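Local coordinates for protein nucleoside-diphosphate-sugar pyrophosphorylase (Vibrio cholerae, PDB 4EVW) that probably transfers a nucleotidyl group from a nucleoside triphosphate to a sugar phosphate, giving a nucleoside-diphosphate sugar and pyrophosphate, at residues 192-195 and 196-199; 207-210 and 211-214; 179-182 and 183-186. The protein carries 1 engineered substitution. All coordinates share one frame; numbering follows the deposited sequence.

Interaction 1: residues 192-195 and 196-199; sequences ARPS and QEWE
Arg-193 and Trp-198 meet twice across this surface turn. First, the guanidinium of Arg-193 lies over one face of the indole. Its NH1 stands 3.5 Å above the Trp-198 ring plane, over the ring centre. Arg-193 CZ is 4.4 Å from the centroid of the five-membered ring of Trp-198, which makes a cation-pi contact. The two planes are tilted by 41°, so this is not a flat stack. The arginine chain bends at chi2 and again at chi3 (78°), and the bends fold its end back over the indole. Second, Trp-198 NE1 donates to Arg-193 O at 3.0 Å and a fairly straight 164°. The acceptor is in the indole plane, but the donor sits above the carbonyl plane and not on a lone pair. One residue therefore holds both a face and the N-H edge of the tryptophan. Pro-194 O also approaches this edge, 3.4 Å from Trp-198 CD1. This is the tight part.

The Glu-197 side is looser and wetter. Glu-197 OE1 forms a long salt bridge with Arg-193 NE, at 3.8 Å. A water spans the same pair, accepting from Arg-193 NE and donating to Glu-197 OE1. A second water accepts from both Arg-193 NH2 and the backbone N of Glu-199. The Glu-197 side chain runs alongside the Pro-194 ring and is about 4 Å from a bound magnesium ion. Tyr-190 makes a further cation-pi contact with Arg-193.

All this lies in the loop between helix 180-191 and helix 208-214. Glu-197 N donates to Pro-194 O, and Trp-198 N to Ser-195 O. These two successive bonds, each spanning three residues, are the mark of a short 3-10 turn.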
loop_
_atom_site.group_PDB
_atom_site.type_symbol
_atom_site.label_atom_id
_atom_site.label_comp_id
_atom_site.label_asym_id
_atom_site.label_seq_id
_atom_site.Cartn_x
_atom_site.Cartn_y
_atom_site.Cartn_z
ATOM N N ALA A 192 -16.149 7.880 -10.218
ATOM C CA ALA A 192 -17.200 8.398 -11.094
ATOM C C ALA A 192 -18.144 7.304 -11.607
ATOM O O ALA A 192 -19.041 7.585 -12.397
ATOM C CB ALA A 192 -16.583 9.154 -12.278
ATOM N N ARG A 193 -17.946 6.064 -11.169
ATOM C CA ARG A 193 -18.812 4.953 -11.587
ATOM C C ARG A 193 -20.282 5.251 -11.300
ATOM O O ARG A 193 -20.604 5.896 -10.304
ATOM C CB ARG A 193 -18.476 3.665 -10.816
ATOM C CG ARG A 193 -17.223 2.924 -11.236
ATOM C CD ARG A 193 -16.464 2.430 -10.002
ATOM N NE ARG A 193 -17.016 1.237 -9.373
ATOM C CZ ARG A 193 -17.211 1.098 -8.062
ATOM N NH1 ARG A 193 -16.915 2.082 -7.221
ATOM N NH2 ARG A 193 -17.676 -0.045 -7.588
ATOM N N PRO A 194 -21.192 4.795 -12.181
ATOM C CA PRO A 194 -22.627 5.017 -11.966
ATOM C C PRO A 194 -22.956 4.380 -10.621
ATOM O O PRO A 194 -22.419 3.322 -10.284
ATOM C CB PRO A 194 -23.273 4.257 -13.120
ATOM C CG PRO A 194 -22.285 4.440 -14.224
ATOM C CD PRO A 194 -20.934 4.280 -13.540
ATOM N N SER A 195 -23.842 5.018 -9.862
ATOM C CA SER A 195 -24.204 4.537 -8.533
ATOM C C SER A 195 -24.564 3.060 -8.391
ATOM O O SER A 195 -24.266 2.450 -7.364
ATOM C CB SER A 195 -25.347 5.388 -7.974
ATOM O OG SER A 195 -26.469 5.365 -8.840
ATOM N N GLN A 196 -25.199 2.479 -9.403
ATOM C CA GLN A 196 -25.592 1.078 -9.316
ATOM C C GLN A 196 -24.421 0.120 -9.123
ATOM O O GLN A 196 -24.604 -0.998 -8.639
ATOM C CB GLN A 196 -26.399 0.667 -10.559
ATOM C CG GLN A 196 -25.730 0.992 -11.886
ATOM C CD GLN A 196 -26.184 2.321 -12.474
ATOM O OE1 GLN A 196 -26.373 3.306 -11.755
ATOM N NE2 GLN A 196 -26.346 2.357 -13.795
ATOM N N GLU A 197 -23.217 0.554 -9.484
ATOM C CA GLU A 197 -22.032 -0.293 -9.350
ATOM C C GLU A 197 -21.403 -0.272 -7.961
ATOM O O GLU A 197 -20.515 -1.071 -7.667
ATOM C CB GLU A 197 -20.963 0.136 -10.353
ATOM C CG GLU A 197 -21.387 0.082 -11.804
ATOM C CD GLU A 197 -20.227 0.363 -12.737
ATOM O OE1 GLU A 197 -19.071 0.102 -12.338
ATOM O OE2 GLU A 197 -20.465 0.829 -13.869
ATOM N N TRP A 198 -21.848 0.643 -7.107
ATOM C CA TRP A 198 -21.263 0.746 -5.776
ATOM C C TRP A 198 -21.793 -0.273 -4.783
ATOM O O TRP A 198 -22.989 -0.315 -4.505
ATOM C CB TRP A 198 -21.462 2.158 -5.227
ATOM C CG TRP A 198 -20.716 3.192 -5.999
ATOM C CD1 TRP A 198 -20.998 3.646 -7.254
ATOM C CD2 TRP A 198 -19.551 3.902 -5.565
ATOM N NE1 TRP A 198 -20.082 4.601 -7.628
ATOM C CE2 TRP A 198 -19.184 4.777 -6.611
ATOM C CE3 TRP A 198 -18.783 3.883 -4.394
ATOM C CZ2 TRP A 198 -18.075 5.628 -6.519
ATOM C CZ3 TRP A 198 -17.680 4.731 -4.304
ATOM C CH2 TRP A 198 -17.339 5.592 -5.362
ATOM N N GLU A 199 -20.888 -1.080 -4.237
ATOM C CA GLU A 199 -21.248 -2.110 -3.269
ATOM C C GLU A 199 -20.820 -1.720 -1.865
ATOM O O GLU A 199 -21.167 -2.386 -0.891
ATOM C CB GLU A 199 -20.570 -3.430 -3.629
ATOM C CG GLU A 199 -20.833 -3.901 -5.040
ATOM C CD GLU A 199 -20.304 -5.297 -5.274
ATOM O OE1 GLU A 199 -19.090 -5.451 -5.535
ATOM O OE2 GLU A 199 -21.107 -6.246 -5.178
HETATM O O HOH W 1 -18.096 -0.633 -4.939
HETATM O O HOH W 2 -17.483 -1.661 -10.322
#

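Interaction 2: residues 207-210 and 211-214. Engineered in segment 211-214: Glu-211 (natural residue Leu).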
loop_
_atom_site.group_PDB
_atom_site.type_symbol
_atom_site.label_atom_id
_atom_site.label_comp_id
_atom_site.label_asym_id
_atom_site.label_seq_id
_atom_site.Cartn_x
_atom_site.Cartn_y
_atom_site.Cartn_z
ATOM N N PRO A 207 -9.167 -2.616 -6.512
ATOM C CA PRO A 207 -10.201 -2.427 -7.541
ATOM C C PRO A 207 -9.789 -1.472 -8.667
ATOM O O PRO A 207 -10.290 -1.570 -9.788
ATOM C CB PRO A 207 -11.384 -1.874 -6.747
ATOM C CG PRO A 207 -11.224 -2.518 -5.418
ATOM C CD PRO A 207 -9.731 -2.428 -5.164
ATOM N N LEU A 208 -8.879 -0.546 -8.368
ATOM C CA LEU A 208 -8.444 0.420 -9.369
ATOM C C LEU A 208 -7.836 -0.237 -10.594
ATOM O O LEU A 208 -7.932 0.296 -11.696
ATOM C CB LEU A 208 -7.438 1.421 -8.769
ATOM C CG LEU A 208 -7.981 2.287 -7.634
ATOM C CD1 LEU A 208 -6.980 3.392 -7.280
ATOM C CD2 LEU A 208 -9.305 2.893 -8.060
ATOM N N TYR A 209 -7.217 -1.397 -10.419
ATOM C CA TYR A 209 -6.607 -2.067 -11.556
ATOM C C TYR A 209 -7.627 -2.473 -12.623
ATOM O O TYR A 209 -7.289 -2.571 -13.798
ATOM C CB TYR A 209 -5.804 -3.278 -11.081
ATOM C CG TYR A 209 -4.487 -2.893 -10.445
ATOM C CD1 TYR A 209 -3.374 -2.581 -11.231
ATOM C CD2 TYR A 209 -4.354 -2.843 -9.059
ATOM C CE1 TYR A 209 -2.160 -2.237 -10.649
ATOM C CE2 TYR A 209 -3.143 -2.497 -8.465
ATOM C CZ TYR A 209 -2.054 -2.201 -9.262
ATOM O OH TYR A 209 -0.853 -1.898 -8.665
ATOM N N ASN A 210 -8.877 -2.688 -12.226
ATOM C CA ASN A 210 -9.891 -3.062 -13.211
ATOM C C ASN A 210 -10.098 -1.946 -14.225
ATOM O O ASN A 210 -10.366 -2.213 -15.394
ATOM C CB ASN A 210 -11.212 -3.421 -12.527
ATOM C CG ASN A 210 -11.116 -4.712 -11.746
ATOM O OD1 ASN A 210 -10.583 -5.701 -12.242
ATOM N ND2 ASN A 210 -11.627 -4.711 -10.523
ATOM N N GLU A 211 -9.956 -0.699 -13.782
ATOM C CA GLU A 211 -10.112 0.437 -14.689
ATOM C C GLU A 211 -8.955 0.426 -15.691
ATOM O O GLU A 211 -9.138 0.692 -16.881
ATOM C CB GLU A 211 -10.107 1.758 -13.903
ATOM C CG GLU A 211 -11.203 1.897 -12.836
ATOM C CD GLU A 211 -12.602 2.047 -13.424
ATOM O OE1 GLU A 211 -12.716 2.275 -14.648
ATOM O OE2 GLU A 211 -13.587 1.947 -12.661
ATOM N N LEU A 212 -7.756 0.111 -15.208
ATOM C CA LEU A 212 -6.581 0.070 -16.074
ATOM C C LEU A 212 -6.628 -1.113 -17.043
ATOM O O LEU A 212 -6.274 -0.985 -18.217
ATOM C CB LEU A 212 -5.302 0.007 -15.226
ATOM C CG LEU A 212 -5.067 1.203 -14.292
ATOM C CD1 LEU A 212 -3.703 1.082 -13.633
ATOM C CD2 LEU A 212 -5.149 2.501 -15.085
ATOM N N ILE A 213 -7.058 -2.267 -16.547
ATOM C CA ILE A 213 -7.161 -3.457 -17.382
ATOM C C ILE A 213 -8.196 -3.231 -18.488
ATOM O O ILE A 213 -7.980 -3.609 -19.636
ATOM C CB ILE A 213 -7.545 -4.689 -16.525
ATOM C CG1 ILE A 213 -6.381 -5.039 -15.594
ATOM C CG2 ILE A 213 -7.891 -5.885 -17.417
ATOM C CD1 ILE A 213 -6.719 -6.067 -14.538
ATOM N N GLN A 214 -9.313 -2.599 -18.150
ATOM C CA GLN A 214 -10.342 -2.332 -19.149
ATOM C C GLN A 214 -9.821 -1.416 -20.247
ATOM O O GLN A 214 -10.206 -1.551 -21.409
ATOM C CB GLN A 214 -11.571 -1.705 -18.493
ATOM C CG GLN A 214 -12.505 -2.718 -17.863
ATOM C CD GLN A 214 -13.551 -2.067 -16.993
ATOM O OE1 GLN A 214 -14.028 -0.975 -17.298
ATOM N NE2 GLN A 214 -13.924 -2.737 -15.906
#
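Ile-213 places CG1 anti to its own carbonyl carbon (chi1 -68°), which lays that branch against Tyr-209 O; CG1 is 3.2 Å from this oxygen. Gln-214 has a similar first torsion (chi1 -83°), and its CG rests 3.3 Å from Asn-210 O. Both contacts belong to one short alpha helix, 208-214, where side chains lean back on the carbonyls of the preceding turn.

The same two oxygens accept the backbone bonds of the turn. Ile-213 N donates to Tyr-209 O at 2.8 Å. Gln-214 N binds Asn-210 O at 3.0 Å. Glu-211 N makes a weak bond to Leu-208 O, three residues back.

Glu-211 is an engineered residue, leucine in the natural sequence. Its CB lies 3.4 Å from Leu-208 O, and its carboxylate turns off toward helix 180-191, where Glu-211 touches Glu-189.

Two polar side chains bond to strands: Tyr-209 OH to His-176 O of strand 174-177, and Asn-210 ND2 to Thr-160 O of strand 157-161. Tyr-209 also stacks on Phe-177. Leu-212 touches Phe-177 too, and Ile-213 touches Val-157 of strand 157-161. Within the helix, Leu-212 CD1 makes a loose apolar contact, 4.4 Å from Tyr-209 CD1 and set obliquely to the phenol ring.

Interaction 3: residues 179-182 and 183-186; sequences RKED and YLEA
Lys-180 O comes to the Tyr-183 ring at a slant, and Leu-184 CD2 lies at the ring's edge, in plane. Phe-177 meets the ring in an edge-to-face contact. The phenol stem is close to the carbonyl: Tyr-183 CB is 3.3 Å from Lys-180 O. With CG anti to the backbone N (chi1 174°), the ring points off from residues 179-182, and its OH bonds to Ala-88 O.

The Glu-181 carboxylate is the other flat group that touches across the turn. Its OE2 lies 3.8 Å from Leu-184 CD1. The same methyl meets Lys-180 CE at 4.0 Å, so it sits against the lysine CE and the glutamate carboxylate. Lys-180 NZ and Glu-181 OE2 form a long salt bridge, also 4.0 Å. The lysine ammonium has a hydrogen bond to Tyr-105 O as well.

The backbone bonds are those of an alpha helix. Leu-184 N donates to Lys-180 O at 3.0 Å, Glu-185 N to Glu-181 O at 2.9 Å, and Ala-186 N to Asp-182 O at 3.0 Å. The bond from Tyr-183 N to Arg-179 O is weak. Arg-179 holds the N-cap position.

This is the opening of helix 180-191, directly after strand 174-177. Lys-180, Tyr-183 and Leu-184 pack on helix 87-100. Tyr-183 and Ala-186 also touch helix 208-214, so this part of the helix touches helix 87-100 and helix 208-214.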
loop_
_atom_site.group_PDB
_atom_site.type_symbol
_atom_site.label_atom_id
_atom_site.label_comp_id
_atom_site.label_asym_id
_atom_site.label_seq_id
_atom_site.Cartn_x
_atom_site.Cartn_y
_atom_site.Cartn_z
ATOM N N ARG A 179 3.091 4.507 -13.927
ATOM C CA ARG A 179 2.897 5.953 -14.071
ATOM C C ARG A 179 1.888 6.505 -13.073
ATOM O O ARG A 179 0.777 5.991 -12.954
ATOM C CB ARG A 179 2.426 6.297 -15.489
ATOM C CG ARG A 179 3.453 6.001 -16.572
ATOM C CD ARG A 179 3.003 6.523 -17.934
ATOM N NE ARG A 179 4.103 6.523 -18.894
ATOM C CZ ARG A 179 4.681 7.620 -19.375
ATOM N NH1 ARG A 179 4.262 8.820 -18.992
ATOM N NH2 ARG A 179 5.688 7.518 -20.232
ATOM N N LYS A 180 2.280 7.561 -12.365
ATOM C CA LYS A 180 1.403 8.195 -11.386
ATOM C C LYS A 180 0.105 8.594 -12.079
ATOM O O LYS A 180 -0.979 8.444 -11.516
ATOM C CB LYS A 180 2.065 9.451 -10.801
ATOM C CG LYS A 180 1.200 10.185 -9.779
ATOM C CD LYS A 180 1.709 11.596 -9.475
ATOM C CE LYS A 180 1.452 12.552 -10.636
ATOM N NZ LYS A 180 1.833 13.952 -10.284
ATOM N N GLU A 181 0.216 9.103 -13.303
ATOM C CA GLU A 181 -0.975 9.531 -14.030
ATOM C C GLU A 181 -1.992 8.421 -14.281
ATOM O O GLU A 181 -3.196 8.687 -14.310
ATOM C CB GLU A 181 -0.594 10.218 -15.350
ATOM C CG GLU A 181 -0.149 11.671 -15.160
ATOM C CD GLU A 181 -1.097 12.463 -14.261
ATOM O OE1 GLU A 181 -2.302 12.552 -14.586
ATOM O OE2 GLU A 181 -0.635 12.994 -13.228
ATOM N N ASP A 182 -1.523 7.187 -14.455
ATOM C CA ASP A 182 -2.439 6.066 -14.668
ATOM C C ASP A 182 -3.196 5.779 -13.376
ATOM O O ASP A 182 -4.384 5.450 -13.398
ATOM C CB ASP A 182 -1.689 4.806 -15.112
ATOM C CG ASP A 182 -1.117 4.928 -16.513
ATOM O OD1 ASP A 182 -1.673 5.700 -17.322
ATOM O OD2 ASP A 182 -0.120 4.240 -16.807
ATOM N N TYR A 183 -2.505 5.892 -12.245
ATOM C CA TYR A 183 -3.159 5.686 -10.960
ATOM C C TYR A 183 -4.263 6.724 -10.787
ATOM O O TYR A 183 -5.395 6.390 -10.442
ATOM C CB TYR A 183 -2.178 5.853 -9.793
ATOM C CG TYR A 183 -2.887 5.783 -8.460
ATOM C CD1 TYR A 183 -3.099 4.556 -7.830
ATOM C CD2 TYR A 183 -3.427 6.931 -7.870
ATOM C CE1 TYR A 183 -3.840 4.470 -6.650
ATOM C CE2 TYR A 183 -4.171 6.853 -6.694
ATOM C CZ TYR A 183 -4.373 5.620 -6.090
ATOM O OH TYR A 183 -5.132 5.525 -4.948
ATOM N N LEU A 184 -3.927 7.992 -11.011
ATOM C CA LEU A 184 -4.905 9.060 -10.831
ATOM C C LEU A 184 -6.091 8.958 -11.786
ATOM O O LEU A 184 -7.225 9.266 -11.420
ATOM C CB LEU A 184 -4.224 10.429 -10.946
ATOM C CG LEU A 184 -3.221 10.721 -9.819
ATOM C CD1 LEU A 184 -2.520 12.044 -10.083
ATOM C CD2 LEU A 184 -3.933 10.756 -8.470
ATOM N N GLU A 185 -5.837 8.512 -13.011
ATOM C CA GLU A 185 -6.915 8.354 -13.981
ATOM C C GLU A 185 -7.829 7.197 -13.564
ATOM O O GLU A 185 -9.050 7.298 -13.664
ATOM C CB GLU A 185 -6.338 8.091 -15.368
ATOM C CG GLU A 185 -7.384 7.978 -16.455
ATOM C CD GLU A 185 -8.177 9.259 -16.656
ATOM O OE1 GLU A 185 -7.751 10.326 -16.163
ATOM O OE2 GLU A 185 -9.234 9.191 -17.321
ATOM N N ALA A 186 -7.247 6.098 -13.088
ATOM C CA ALA A 186 -8.057 4.966 -12.645
ATOM C C ALA A 186 -8.909 5.393 -11.451
ATOM O O ALA A 186 -10.078 5.009 -11.334
ATOM C CB ALA A 186 -7.168 3.802 -12.259
#

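How the interactions relate
The three contacts follow one another along the chain: interaction 3, then interaction 1, then interaction 2. Interactions 2 and 3 are the closest, with centres 11 Å apart. There helix 208-214 packs on helix 180-191: Leu-208 CD1 is 3.4 Å from Tyr-183 CE1, and Glu-211 CG is 3.6 Å from Ala-186 O. Interaction 1 belongs to the loop that joins these helices. It touches interaction 2 where Arg-193 CD lies 3.9 Å from OE2 of the engineered Glu-211, but it does not touch interaction 3. Bound magnesium lies about 4 Å from the side chains of Glu-197 and Gln-214, too far for direct ligation, and about 10 Å from that of Ala-186.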